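Long-range contact in Ulp1-like SUMO protease (Chaetomium thermophilum, PDB 6DG4), which probably acts as a SUMO-specific cysteine protease of the peptidase C48 family, this chain being the C-terminal catalytic domain of a longer protein: residues D48-L60 / P229-N241. Residues are numbered along the deposited sequence; the frame is centred on the assembly and turned at random. Where two conformers were deposited one is given.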
loop_
_atom_site.group_PDB
_atom_site.type_symbol
_atom_site.label_atom_id
_atom_site.label_comp_id
_atom_site.label_asym_id
_atom_site.label_seq_id
_atom_site.Cartn_x
_atom_site.Cartn_y
_atom_site.Cartn_z
ATOM N N ASP A 48 5.770 -17.802 -2.863
ATOM C CA ASP A 48 5.531 -16.409 -2.499
ATOM C C ASP A 48 5.923 -16.142 -1.051
ATOM O O ASP A 48 6.485 -15.087 -0.734
ATOM C CB ASP A 48 4.063 -16.062 -2.734
ATOM C CG ASP A 48 3.669 -16.171 -4.191
ATOM O OD1 ASP A 48 4.097 -15.321 -4.995
ATOM O OD2 ASP A 48 2.944 -17.118 -4.539
ATOM N N PHE A 49 5.635 -17.091 -0.161
ATOM C CA PHE A 49 5.934 -16.926 1.256
ATOM C C PHE A 49 7.389 -17.259 1.556
ATOM O O PHE A 49 8.094 -16.477 2.205
ATOM C CB PHE A 49 4.991 -17.822 2.070
ATOM C CG PHE A 49 3.552 -17.391 1.996
ATOM C CD1 PHE A 49 3.047 -16.470 2.899
ATOM C CD2 PHE A 49 2.715 -17.876 1.005
ATOM C CE1 PHE A 49 1.737 -16.056 2.825
ATOM C CE2 PHE A 49 1.405 -17.454 0.922
ATOM C CZ PHE A 49 0.918 -16.544 1.834
ATOM N N GLU A 50 7.856 -18.414 1.078
ATOM C CA GLU A 50 9.167 -18.913 1.467
ATOM C C GLU A 50 10.292 -18.083 0.863
ATOM O O GLU A 50 11.325 -17.873 1.506
ATOM C CB GLU A 50 9.305 -20.371 1.034
ATOM C CG GLU A 50 10.625 -21.000 1.408
ATOM C CD GLU A 50 10.690 -22.450 1.026
ATOM O OE1 GLU A 50 10.210 -22.797 -0.078
ATOM O OE2 GLU A 50 11.212 -23.242 1.840
ATOM N N GLU A 51 10.125 -17.618 -0.374
ATOM C CA GLU A 51 11.204 -16.940 -1.069
ATOM C C GLU A 51 10.977 -15.451 -1.261
ATOM O O GLU A 51 11.957 -14.710 -1.382
ATOM C CB GLU A 51 11.435 -17.583 -2.446
ATOM C CG GLU A 51 11.853 -19.048 -2.363
ATOM C CD GLU A 51 12.097 -19.664 -3.719
ATOM O OE1 GLU A 51 12.887 -19.097 -4.494
ATOM O OE2 GLU A 51 11.492 -20.712 -4.018
ATOM N N LYS A 52 9.721 -14.994 -1.257
ATOM C CA LYS A 52 9.395 -13.629 -1.655
ATOM C C LYS A 52 8.713 -12.825 -0.550
ATOM O O LYS A 52 8.143 -11.765 -0.826
ATOM C CB LYS A 52 8.543 -13.640 -2.926
ATOM C CG LYS A 52 9.153 -14.434 -4.081
ATOM C CD LYS A 52 10.487 -13.845 -4.533
ATOM C CE LYS A 52 11.098 -14.647 -5.679
ATOM N NZ LYS A 52 12.349 -14.030 -6.188
ATOM N N LEU A 53 8.788 -13.279 0.702
ATOM C CA LEU A 53 8.197 -12.530 1.805
ATOM C C LEU A 53 8.877 -12.807 3.139
ATOM O O LEU A 53 9.368 -11.881 3.793
ATOM C CB LEU A 53 6.694 -12.820 1.909
ATOM C CG LEU A 53 5.957 -12.170 3.086
ATOM C CD1 LEU A 53 6.174 -10.664 3.181
ATOM C CD2 LEU A 53 4.467 -12.469 2.980
ATOM N N LEU A 54 8.917 -14.064 3.559
ATOM C CA LEU A 54 9.258 -14.355 4.945
ATOM C C LEU A 54 10.724 -14.178 5.327
ATOM O O LEU A 54 10.996 -13.713 6.440
ATOM C CB LEU A 54 8.788 -15.762 5.328
ATOM C CG LEU A 54 7.273 -15.875 5.475
ATOM C CD1 LEU A 54 6.873 -17.339 5.597
ATOM C CD2 LEU A 54 6.781 -15.065 6.668
ATOM N N PRO A 55 11.699 -14.548 4.498
ATOM C CA PRO A 55 13.093 -14.319 4.900
ATOM C C PRO A 55 13.335 -12.840 5.155
ATOM O O PRO A 55 12.875 -11.979 4.403
ATOM C CB PRO A 55 13.909 -14.833 3.710
ATOM C CG PRO A 55 12.998 -15.790 3.011
ATOM C CD PRO A 55 11.613 -15.210 3.185
ATOM N N ALA A 56 14.065 -12.552 6.233
ATOM C CA ALA A 56 14.287 -11.171 6.640
ATOM C C ALA A 56 15.048 -10.369 5.594
ATOM O O ALA A 56 15.001 -9.134 5.629
ATOM C CB ALA A 56 15.046 -11.144 7.966
ATOM N N THR A 57 15.738 -11.035 4.664
ATOM C CA THR A 57 16.479 -10.338 3.617
ATOM C C THR A 57 15.887 -10.544 2.227
ATOM O O THR A 57 16.538 -10.203 1.235
ATOM C CB THR A 57 17.966 -10.723 3.617
ATOM O OG1 THR A 57 18.131 -12.106 3.273
ATOM C CG2 THR A 57 18.596 -10.448 4.979
ATOM N N ALA A 58 14.671 -11.073 2.127
ATOM C CA ALA A 58 14.068 -11.325 0.827
ATOM C C ALA A 58 13.461 -10.055 0.249
ATOM O O ALA A 58 12.855 -9.249 0.961
ATOM C CB ALA A 58 12.978 -12.392 0.945
ATOM N N TRP A 59 13.605 -9.889 -1.055
ATOM C CA TRP A 59 12.896 -8.830 -1.754
ATOM C C TRP A 59 11.486 -9.321 -2.078
ATOM O O TRP A 59 11.310 -10.397 -2.655
ATOM C CB TRP A 59 13.656 -8.447 -3.020
ATOM C CG TRP A 59 14.986 -7.782 -2.760
ATOM C CD1 TRP A 59 16.101 -8.359 -2.216
ATOM C CD2 TRP A 59 15.342 -6.419 -3.049
ATOM N NE1 TRP A 59 17.126 -7.443 -2.151
ATOM C CE2 TRP A 59 16.688 -6.247 -2.655
ATOM C CE3 TRP A 59 14.660 -5.334 -3.610
ATOM C CZ2 TRP A 59 17.359 -5.033 -2.800
ATOM C CZ3 TRP A 59 15.329 -4.126 -3.747
ATOM C CH2 TRP A 59 16.665 -3.988 -3.345
ATOM N N LEU A 60 10.481 -8.549 -1.678
ATOM C CA LEU A 60 9.098 -8.941 -1.913
ATOM C C LEU A 60 8.757 -8.869 -3.400
ATOM O O LEU A 60 9.323 -8.073 -4.156
ATOM C CB LEU A 60 8.151 -8.036 -1.118
ATOM C CG LEU A 60 7.845 -8.451 0.330
ATOM C CD1 LEU A 60 9.105 -8.644 1.148
ATOM C CD2 LEU A 60 6.927 -7.432 1.004
ATOM N N PRO A 229 11.466 -7.680 10.065
ATOM C CA PRO A 229 11.374 -9.151 9.983
ATOM C C PRO A 229 10.078 -9.684 10.566
ATOM O O PRO A 229 9.440 -10.572 9.985
ATOM C CB PRO A 229 12.616 -9.620 10.749
ATOM C CG PRO A 229 13.611 -8.517 10.508
ATOM C CD PRO A 229 12.783 -7.250 10.579
ATOM N N LEU A 230 9.647 -9.127 11.693
ATOM C CA LEU A 230 8.359 -9.510 12.254
ATOM C C LEU A 230 7.208 -9.056 11.362
ATOM O O LEU A 230 6.230 -9.790 11.182
ATOM C CB LEU A 230 8.238 -8.915 13.650
ATOM C CG LEU A 230 6.874 -8.981 14.314
ATOM C CD1 LEU A 230 6.392 -10.418 14.427
ATOM C CD2 LEU A 230 6.983 -8.303 15.679
ATOM N N GLN A 231 7.300 -7.856 10.796
ATOM C CA GLN A 231 6.236 -7.381 9.920
ATOM C C GLN A 231 6.046 -8.297 8.719
ATOM O O GLN A 231 4.918 -8.463 8.244
ATOM C CB GLN A 231 6.548 -5.958 9.470
ATOM C CG GLN A 231 5.491 -5.302 8.593
ATOM C CD GLN A 231 4.205 -4.953 9.304
ATOM O OE1 GLN A 231 3.774 -5.627 10.242
ATOM N NE2 GLN A 231 3.565 -3.889 8.834
ATOM N N ARG A 232 7.121 -8.913 8.215
ATOM C CA ARG A 232 6.964 -9.887 7.139
ATOM C C ARG A 232 6.069 -11.041 7.571
ATOM O O ARG A 232 5.231 -11.509 6.794
ATOM C CB ARG A 232 8.327 -10.414 6.694
ATOM C CG ARG A 232 9.192 -9.369 6.027
ATOM C CD ARG A 232 10.645 -9.816 6.009
ATOM N NE ARG A 232 11.498 -8.808 5.390
ATOM C CZ ARG A 232 11.778 -8.758 4.092
ATOM N NH1 ARG A 232 11.271 -9.658 3.263
ATOM N NH2 ARG A 232 12.547 -7.786 3.619
ATOM N N GLN A 233 6.257 -11.533 8.802
ATOM C CA GLN A 233 5.415 -12.609 9.308
ATOM C C GLN A 233 3.970 -12.156 9.441
ATOM O O GLN A 233 3.042 -12.921 9.153
ATOM C CB GLN A 233 5.900 -13.067 10.679
ATOM C CG GLN A 233 7.231 -13.715 10.707
ATOM C CD GLN A 233 7.508 -14.271 12.088
ATOM O OE1 GLN A 233 7.628 -15.483 12.287
ATOM N NE2 GLN A 233 7.578 -13.384 13.060
ATOM N N ARG A 234 3.763 -10.919 9.903
ATOM C CA ARG A 234 2.409 -10.404 10.059
ATOM C C ARG A 234 1.724 -10.239 8.710
ATOM O O ARG A 234 0.541 -10.565 8.567
ATOM C CB ARG A 234 2.443 -9.077 10.815
ATOM C CG ARG A 234 2.960 -9.213 12.252
ATOM C CD ARG A 234 2.822 -7.907 13.044
ATOM N NE ARG A 234 1.419 -7.520 13.081
ATOM C CZ ARG A 234 0.495 -8.080 13.857
ATOM N NH1 ARG A 234 0.802 -9.038 14.725
ATOM N NH2 ARG A 234 -0.758 -7.680 13.755
ATOM N N ILE A 235 2.451 -9.732 7.709
ATOM C CA ILE A 235 1.893 -9.626 6.364
ATOM C C ILE A 235 1.509 -11.002 5.849
ATOM O O ILE A 235 0.438 -11.188 5.259
ATOM C CB ILE A 235 2.892 -8.924 5.426
ATOM C CG1 ILE A 235 3.048 -7.450 5.812
ATOM C CG2 ILE A 235 2.447 -9.045 3.962
ATOM C CD1 ILE A 235 4.301 -6.818 5.231
ATOM N N ALA A 236 2.376 -11.995 6.067
ATOM C CA ALA A 236 2.067 -13.357 5.647
ATOM C C ALA A 236 0.780 -13.848 6.299
ATOM O O ALA A 236 -0.083 -14.434 5.634
ATOM C CB ALA A 236 3.230 -14.287 5.993
ATOM N N ALA A 237 0.637 -13.620 7.608
ATOM C CA ALA A 237 -0.573 -14.036 8.309
ATOM C C ALA A 237 -1.813 -13.350 7.742
ATOM O O ALA A 237 -2.860 -13.987 7.571
ATOM C CB ALA A 237 -0.436 -13.749 9.805
ATOM N N VAL A 238 -1.723 -12.044 7.467
ATOM C CA VAL A 238 -2.855 -11.324 6.887
ATOM C C VAL A 238 -3.249 -11.934 5.546
ATOM O O VAL A 238 -4.437 -12.132 5.257
ATOM C CB VAL A 238 -2.532 -9.823 6.761
ATOM C CG1 VAL A 238 -3.587 -9.117 5.920
ATOM C CG2 VAL A 238 -2.439 -9.180 8.138
ATOM N N LEU A 239 -2.262 -12.240 4.702
ATOM C CA LEU A 239 -2.573 -12.838 3.409
ATOM C C LEU A 239 -3.239 -14.201 3.581
ATOM O O LEU A 239 -4.239 -14.499 2.917
ATOM C CB LEU A 239 -1.310 -12.943 2.554
ATOM C CG LEU A 239 -0.681 -11.610 2.140
ATOM C CD1 LEU A 239 0.678 -11.820 1.510
ATOM C CD2 LEU A 239 -1.580 -10.820 1.188
ATOM N N LEU A 240 -2.723 -15.032 4.493
ATOM C CA LEU A 240 -3.328 -16.340 4.730
ATOM C C LEU A 240 -4.729 -16.210 5.312
ATOM O O LEU A 240 -5.596 -17.049 5.044
ATOM C CB LEU A 240 -2.451 -17.155 5.680
ATOM C CG LEU A 240 -1.077 -17.537 5.138
ATOM C CD1 LEU A 240 -0.227 -18.163 6.223
ATOM C CD2 LEU A 240 -1.215 -18.476 3.952
ATOM N N ASN A 241 -4.955 -15.164 6.112
ATOM C CA ASN A 241 -6.241 -14.907 6.747
ATOM C C ASN A 241 -7.282 -14.389 5.768
ATOM O O ASN A 241 -8.476 -14.394 6.088
ATOM C CB ASN A 241 -6.019 -13.850 7.840
ATOM C CG ASN A 241 -7.241 -13.612 8.696
ATOM O OD1 ASN A 241 -7.721 -14.508 9.394
ATOM N ND2 ASN A 241 -7.722 -12.381 8.688
HETATM O O HOH W 1 11.355 -12.229 8.744
HETATM O O HOH W 2 9.824 -13.158 8.766
HETATM O O HOH W 3 13.284 -7.505 7.179
#
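Arg232 reaches from helix 228-241 into the curled loop that follows helix 46-50 and meets its backbone carbonyls. Its chain is extended from CG to NE, and the turn about CD-NE (chi4 -90°) sets the guanidinium plane roughly perpendicular to the plane of CG, CD and NE. NH1 points within the guanidinium plane at Leu53 O, 3.0 Å away, in a nearly straight bond (165°). NH1 and NH2 together grasp Ala58 O end-on, NH1 at 2.8 Å, and both of these bonds are more bent. Pro55 O and Ala56 O lie over one face of the group without bonding to it; Pro55 O instead accepts from Ala58 N in the type I turn of Pro55-Ala58. A water accepts a hydrogen bond from Arg232 NE and donates one to Ala56 O, bridging the two. Leu60 packs tightly from another direction, its CD1 3.2 Å from Arg232 NH1.

In this papain-like (clan CA) protease domain of the Ulp1 family, the contact ties the loop leading into helix 62-80 to helix 228-241. The arginine also forms a salt bridge through NH2 with Asp201, immediately before helix 202-215, so its positive charge is probably well compensated.

Farther along helix 228-241 the packing becomes apolar and centres on Ala236, whose small CB receives CD2 of Leu53 and CD2 of Leu54, each at 3.7 Å. Leu53 holds CG anti to its own N (chi1 176°), which brings CD2 against the helix, within reach of Ile235 CG2 and Leu239 CD1 as well. Phe49 presents the CE1 edge of its ring to Ala236 O, while Leu240 CD2 approaches CZ obliquely at 3.6 Å. At the opposite end, Ala56 CB rests on Pro229 CG, 3.9 Å away.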